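Local coordinates for protein aminodeoxyfutalosine deaminase (Deinococcus radiodurans, PDB 2IMR) that catalyses the zinc-dependent deamination of aminodeoxyfutalosine to futalosine, a step of menaquinone biosynthesis, and more weakly deaminates adenosine and related nucleosides, at residues Pro95-Thr100 and Glu360-Arg365; Glu243-Leu248 and Met304-Pro309. One frame throughout, in Å; residues are numbered along the deposited sequence.

Both contacts belong to the amidohydrolase TIM barrel, and contact 2 is nested within the long chain loop that contact 1 closes. Contact 1, a buried joint, sets the strand 97-98 against the loop leading into helix 365-374; contact 2, only partly buried, joins the start of helix 245-253, just after strand 238-241, to the loop after the neighbouring parallel strand 300-303. Apolar packing with one weak amide bond marks the first, whereas in the second a single asparagine amide lies against a proline at a helix start. Their centres are 22 Å apart, yet each carries an active-site residue: His-99 binds zinc, and Glu-243 is the probable proton donor.

Contact 1 (Pro95-Thr100 and Glu360-Arg365); sequences PVNAHT and ETLNVR. With ZN (zinc ion), chain B.
Pro-95 packs its CB 3.9 Å from CG1 of Val-364 and lays its CD over the centre of one face of the Arg-365 guanidinium, 3.8 Å from CZ. Asn-363 OD1 accepts from Arg-365 NH1, in the guanidinium plane, and from the opposite face of its own amide takes Arg-365 N, a capping bond at the turn into helix 365-374; Arg-365 NH2 reaches the carbonyl of Leu-144. Val-96 contributes its backbone, O lying 3.5 Å from CG2 of Val-364. The same methyl presses on Asn-97, 3.4 Å from CA. With CG anti to the backbone N (chi1 -170°), the Asn-97 amide is brought to the loop, where ND2 gives a weak, bent bond to Leu-362 O (3.0 Å, 129°) besides one to Thr-353 OG1. His-99 takes no part in the packing and binds zinc through NE2 at 2.1 Å, its ND1 paired with Gln-238; His-101, His-240 and a water share the metal. Thr-100 OG1 touches CD2 of Leu-362 at 3.3 Å, the two side chains crossing nearly at right angles. Apolar packing thus joins the loop to the strand that leads into the zinc ligands; the polar link across it is weak, the Asn-97 amide being held mainly by Thr-353.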
loop_
_atom_site.group_PDB
_atom_site.type_symbol
_atom_site.label_atom_id
_atom_site.label_comp_id
_atom_site.label_asym_id
_atom_site.label_seq_id
_atom_site.Cartn_x
_atom_site.Cartn_y
_atom_site.Cartn_z
ATOM N N PRO A 95 1.944 0.990 -12.754
ATOM C CA PRO A 95 1.862 0.381 -11.424
ATOM C C PRO A 95 0.763 0.934 -10.528
ATOM O O PRO A 95 0.313 2.067 -10.683
ATOM C CB PRO A 95 3.250 0.633 -10.852
ATOM C CG PRO A 95 3.588 1.982 -11.422
ATOM C CD PRO A 95 3.141 1.845 -12.868
ATOM N N VAL A 96 0.337 0.107 -9.586
ATOM C CA VAL A 96 -0.689 0.487 -8.633
ATOM C C VAL A 96 -0.011 1.022 -7.377
ATOM O O VAL A 96 0.971 0.446 -6.901
ATOM C CB VAL A 96 -1.552 -0.732 -8.230
ATOM C CG1 VAL A 96 -2.445 -0.373 -7.041
ATOM C CG2 VAL A 96 -2.392 -1.190 -9.418
ATOM N N ASN A 97 -0.519 2.133 -6.855
ATOM C CA ASN A 97 0.024 2.694 -5.627
ATOM C C ASN A 97 -0.936 2.151 -4.591
ATOM O O ASN A 97 -1.978 2.758 -4.315
ATOM C CB ASN A 97 -0.033 4.219 -5.633
ATOM C CG ASN A 97 0.745 4.824 -4.481
ATOM O OD1 ASN A 97 0.915 4.189 -3.439
ATOM N ND2 ASN A 97 1.207 6.055 -4.653
ATOM N N ALA A 98 -0.577 0.999 -4.032
ATOM C CA ALA A 98 -1.409 0.282 -3.071
ATOM C C ALA A 98 -1.587 0.902 -1.695
ATOM O O ALA A 98 -2.394 0.419 -0.900
ATOM C CB ALA A 98 -0.898 -1.157 -2.932
ATOM N N HIS A 99 -0.829 1.948 -1.395
ATOM C CA HIS A 99 -0.989 2.608 -0.109
ATOM C C HIS A 99 -0.444 4.022 -0.091
ATOM O O HIS A 99 0.750 4.246 -0.293
ATOM C CB HIS A 99 -0.310 1.826 1.021
ATOM C CG HIS A 99 -0.553 2.416 2.379
ATOM N ND1 HIS A 99 -1.692 2.154 3.111
ATOM C CD2 HIS A 99 0.162 3.311 3.103
ATOM C CE1 HIS A 99 -1.669 2.862 4.227
ATOM N NE2 HIS A 99 -0.555 3.574 4.245
ATOM N N THR A 100 -1.339 4.971 0.155
ATOM C CA THR A 100 -0.960 6.367 0.281
ATOM C C THR A 100 -2.048 7.089 1.064
ATOM O O THR A 100 -3.091 6.507 1.389
ATOM C CB THR A 100 -0.776 7.052 -1.104
ATOM O OG1 THR A 100 -0.272 8.382 -0.910
ATOM C CG2 THR A 100 -2.095 7.122 -1.856
ATOM N N GLU A 360 8.131 10.934 -0.502
ATOM C CA GLU A 360 8.647 11.783 -1.575
ATOM C C GLU A 360 7.643 12.066 -2.690
ATOM O O GLU A 360 7.275 13.224 -2.913
ATOM C CB GLU A 360 9.921 11.172 -2.179
ATOM C CG GLU A 360 11.132 11.216 -1.265
ATOM C CD GLU A 360 12.374 10.640 -1.923
ATOM O OE1 GLU A 360 12.675 11.016 -3.079
ATOM O OE2 GLU A 360 13.055 9.815 -1.285
ATOM N N THR A 361 7.216 11.024 -3.402
ATOM C CA THR A 361 6.254 11.185 -4.495
ATOM C C THR A 361 5.222 10.058 -4.515
ATOM O O THR A 361 5.364 9.064 -3.808
ATOM C CB THR A 361 6.944 11.183 -5.874
ATOM O OG1 THR A 361 7.286 9.835 -6.228
ATOM C CG2 THR A 361 8.206 12.046 -5.847
ATOM N N LEU A 362 4.199 10.223 -5.349
ATOM C CA LEU A 362 3.124 9.244 -5.487
ATOM C C LEU A 362 3.408 8.258 -6.618
ATOM O O LEU A 362 2.550 7.454 -6.985
ATOM C CB LEU A 362 1.798 9.963 -5.765
ATOM C CG LEU A 362 1.292 10.892 -4.657
ATOM C CD1 LEU A 362 0.030 11.611 -5.106
ATOM C CD2 LEU A 362 1.027 10.078 -3.396
ATOM N N ASN A 363 4.625 8.317 -7.152
ATOM C CA ASN A 363 5.032 7.461 -8.266
ATOM C C ASN A 363 5.683 6.150 -7.824
ATOM O O ASN A 363 6.858 6.126 -7.470
ATOM C CB ASN A 363 6.005 8.232 -9.162
ATOM C CG ASN A 363 6.278 7.523 -10.465
ATOM O OD1 ASN A 363 5.863 6.379 -10.657
ATOM N ND2 ASN A 363 6.979 8.198 -11.375
ATOM N N VAL A 364 4.924 5.059 -7.875
ATOM C CA VAL A 364 5.433 3.746 -7.468
ATOM C C VAL A 364 6.607 3.241 -8.309
ATOM O O VAL A 364 7.362 2.377 -7.866
ATOM C CB VAL A 364 4.296 2.683 -7.474
ATOM C CG1 VAL A 364 4.870 1.275 -7.317
ATOM C CG2 VAL A 364 3.342 2.963 -6.328
ATOM N N ARG A 365 6.777 3.773 -9.518
ATOM C CA ARG A 365 7.899 3.338 -10.350
ATOM C C ARG A 365 9.192 3.615 -9.588
ATOM O O ARG A 365 10.181 2.892 -9.716
ATOM C CB ARG A 365 7.922 4.101 -11.681
ATOM C CG ARG A 365 6.660 3.940 -12.513
ATOM C CD ARG A 365 6.770 4.752 -13.792
ATOM N NE ARG A 365 5.573 4.682 -14.623
ATOM C CZ ARG A 365 4.391 5.189 -14.286
ATOM N NH1 ARG A 365 4.233 5.807 -13.123
ATOM N NH2 ARG A 365 3.369 5.096 -15.123
HETATM ZN ZN ZN B . -0.447 4.940 5.878
HETATM O O HOH W 1 1.322 4.955 6.166
#

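Contact 2 (Glu243-Leu248 and Met304-Pro309); sequences EHPTEL and MVNVTP
Glu-243 and Val-305 bring their backbones to 5.4 Å between CA atoms, and Pro-245 and Asn-306 to 5.5 Å, so the start of helix 245-253 lies close to the loop after strand 300-303. Outside the pair, backbone bonds from Met-304 to Val-241 and from Asn-306 to Ala-242 extend the pairing of the barrel strands. Val-305 sets CB 3.7 Å from Glu-243 O. Asn-306 carries most of the contact: with CG anti to its carbonyl carbon (chi1 -59°), the amide lies obliquely against Pro-245, OD1 3.4 Å from the ring CB and ND2 3.4 Å from CD. ND2 also comes within 3.1 Å of Glu-243 O, and donates to Cys-334 O. Further along, Leu-248 CD2 rests 3.9 Å from Asn-306 O. His-244 caps the helix, its ND1 accepting from Thr-246 N at 3.2 Å (167°), while Pro-245 CD lies over one face of its ring, toward the rim, and Tyr-114 stacks on it. Replacing Asn-306 by an alanine would probably leave Cys-334 O without its amide donor and open a gap beside Pro-245. The probable proton donor Glu-243, its CB directed away from 304-309, thus meets this loop through its carbonyl, against which Val-305 and Asn-306 pack, whereas its carboxylate bonds Tyr-114 OH, outside the two segments, through OE1.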
loop_
_atom_site.group_PDB
_atom_site.type_symbol
_atom_site.label_atom_id
_atom_site.label_comp_id
_atom_site.label_asym_id
_atom_site.label_seq_id
_atom_site.Cartn_x
_atom_site.Cartn_y
_atom_site.Cartn_z
ATOM N N GLU A 243 5.199 -0.839 11.966
ATOM C CA GLU A 243 5.960 0.085 11.133
ATOM C C GLU A 243 7.323 0.446 11.709
ATOM O O GLU A 243 8.332 0.316 11.020
ATOM C CB GLU A 243 5.154 1.364 10.878
ATOM C CG GLU A 243 5.911 2.389 10.029
ATOM C CD GLU A 243 5.095 3.622 9.721
ATOM O OE1 GLU A 243 4.132 3.899 10.468
ATOM O OE2 GLU A 243 5.426 4.328 8.744
ATOM N N HIS A 244 7.356 0.883 12.969
ATOM C CA HIS A 244 8.601 1.283 13.626
ATOM C C HIS A 244 9.007 0.245 14.680
ATOM O O HIS A 244 8.152 -0.380 15.302
ATOM C CB HIS A 244 8.401 2.663 14.271
ATOM C CG HIS A 244 9.673 3.361 14.640
ATOM N ND1 HIS A 244 10.294 3.189 15.858
ATOM C CD2 HIS A 244 10.446 4.229 13.944
ATOM C CE1 HIS A 244 11.394 3.922 15.897
ATOM N NE2 HIS A 244 11.509 4.561 14.748
ATOM N N PRO A 245 10.320 0.035 14.882
ATOM C CA PRO A 245 10.742 -0.953 15.880
ATOM C C PRO A 245 10.207 -0.716 17.290
ATOM O O PRO A 245 10.006 -1.668 18.047
ATOM C CB PRO A 245 12.273 -0.894 15.811
ATOM C CG PRO A 245 12.555 0.486 15.298
ATOM C CD PRO A 245 11.488 0.668 14.244
ATOM N N THR A 246 9.972 0.545 17.643
ATOM C CA THR A 246 9.463 0.870 18.970
ATOM C C THR A 246 8.033 0.361 19.192
ATOM O O THR A 246 7.556 0.312 20.328
ATOM C CB THR A 246 9.530 2.392 19.237
ATOM O OG1 THR A 246 8.962 3.105 18.135
ATOM C CG2 THR A 246 10.981 2.831 19.422
ATOM N N GLU A 247 7.349 -0.017 18.114
ATOM C CA GLU A 247 5.998 -0.556 18.241
ATOM C C GLU A 247 6.126 -1.995 18.743
ATOM O O GLU A 247 5.410 -2.423 19.656
ATOM C CB GLU A 247 5.270 -0.545 16.891
ATOM C CG GLU A 247 3.848 -1.114 16.967
ATOM C CD GLU A 247 3.173 -1.217 15.610
ATOM O OE1 GLU A 247 3.435 -0.347 14.755
ATOM O OE2 GLU A 247 2.370 -2.156 15.405
ATOM N N LEU A 248 7.050 -2.744 18.150
ATOM C CA LEU A 248 7.264 -4.126 18.572
ATOM C C LEU A 248 7.737 -4.135 20.027
ATOM O O LEU A 248 7.347 -4.996 20.819
ATOM C CB LEU A 248 8.316 -4.792 17.683
ATOM C CG LEU A 248 8.791 -6.187 18.103
ATOM C CD1 LEU A 248 7.635 -7.183 18.062
ATOM C CD2 LEU A 248 9.911 -6.624 17.173
ATOM N N MET A 304 4.674 -3.503 8.040
ATOM C CA MET A 304 5.122 -4.809 8.515
ATOM C C MET A 304 6.634 -4.970 8.478
ATOM O O MET A 304 7.152 -5.995 8.020
ATOM C CB MET A 304 4.486 -5.893 7.647
ATOM C CG MET A 304 2.978 -5.973 7.772
ATOM S SD MET A 304 2.549 -6.660 9.371
ATOM C CE MET A 304 2.816 -8.431 9.033
ATOM N N VAL A 305 7.342 -3.968 8.975
ATOM C CA VAL A 305 8.795 -3.993 8.969
ATOM C C VAL A 305 9.384 -4.739 10.154
ATOM O O VAL A 305 10.306 -5.540 10.009
ATOM C CB VAL A 305 9.356 -2.549 8.955
ATOM C CG1 VAL A 305 10.870 -2.557 9.155
ATOM C CG2 VAL A 305 9.007 -1.882 7.632
ATOM N N ASN A 306 8.836 -4.491 11.332
ATOM C CA ASN A 306 9.361 -5.113 12.530
ATOM C C ASN A 306 8.531 -6.296 13.004
ATOM O O ASN A 306 7.746 -6.195 13.942
ATOM C CB ASN A 306 9.495 -4.024 13.587
ATOM C CG ASN A 306 10.425 -2.908 13.127
ATOM O OD1 ASN A 306 11.644 -3.021 13.240
ATOM N ND2 ASN A 306 9.851 -1.842 12.567
ATOM N N VAL A 307 8.729 -7.424 12.326
ATOM C CA VAL A 307 8.017 -8.651 12.619
ATOM C C VAL A 307 9.005 -9.793 12.826
ATOM O O VAL A 307 10.183 -9.680 12.487
ATOM C CB VAL A 307 7.057 -9.030 11.464
ATOM C CG1 VAL A 307 6.033 -7.917 11.246
ATOM C CG2 VAL A 307 7.850 -9.292 10.189
ATOM N N THR A 308 8.512 -10.893 13.379
ATOM C CA THR A 308 9.351 -12.058 13.644
ATOM C C THR A 308 9.017 -13.170 12.665
ATOM O O THR A 308 8.060 -13.075 11.907
ATOM C CB THR A 308 9.101 -12.605 15.053
ATOM O OG1 THR A 308 7.757 -13.097 15.132
ATOM C CG2 THR A 308 9.296 -11.519 16.092
ATOM N N PRO A 309 9.820 -14.246 12.665
ATOM C CA PRO A 309 9.525 -15.343 11.745
ATOM C C PRO A 309 8.135 -15.893 12.032
ATOM O O PRO A 309 7.385 -16.215 11.119
ATOM C CB PRO A 309 10.632 -16.345 12.047
ATOM C CG PRO A 309 11.794 -15.446 12.355
ATOM C CD PRO A 309 11.158 -14.401 13.262
#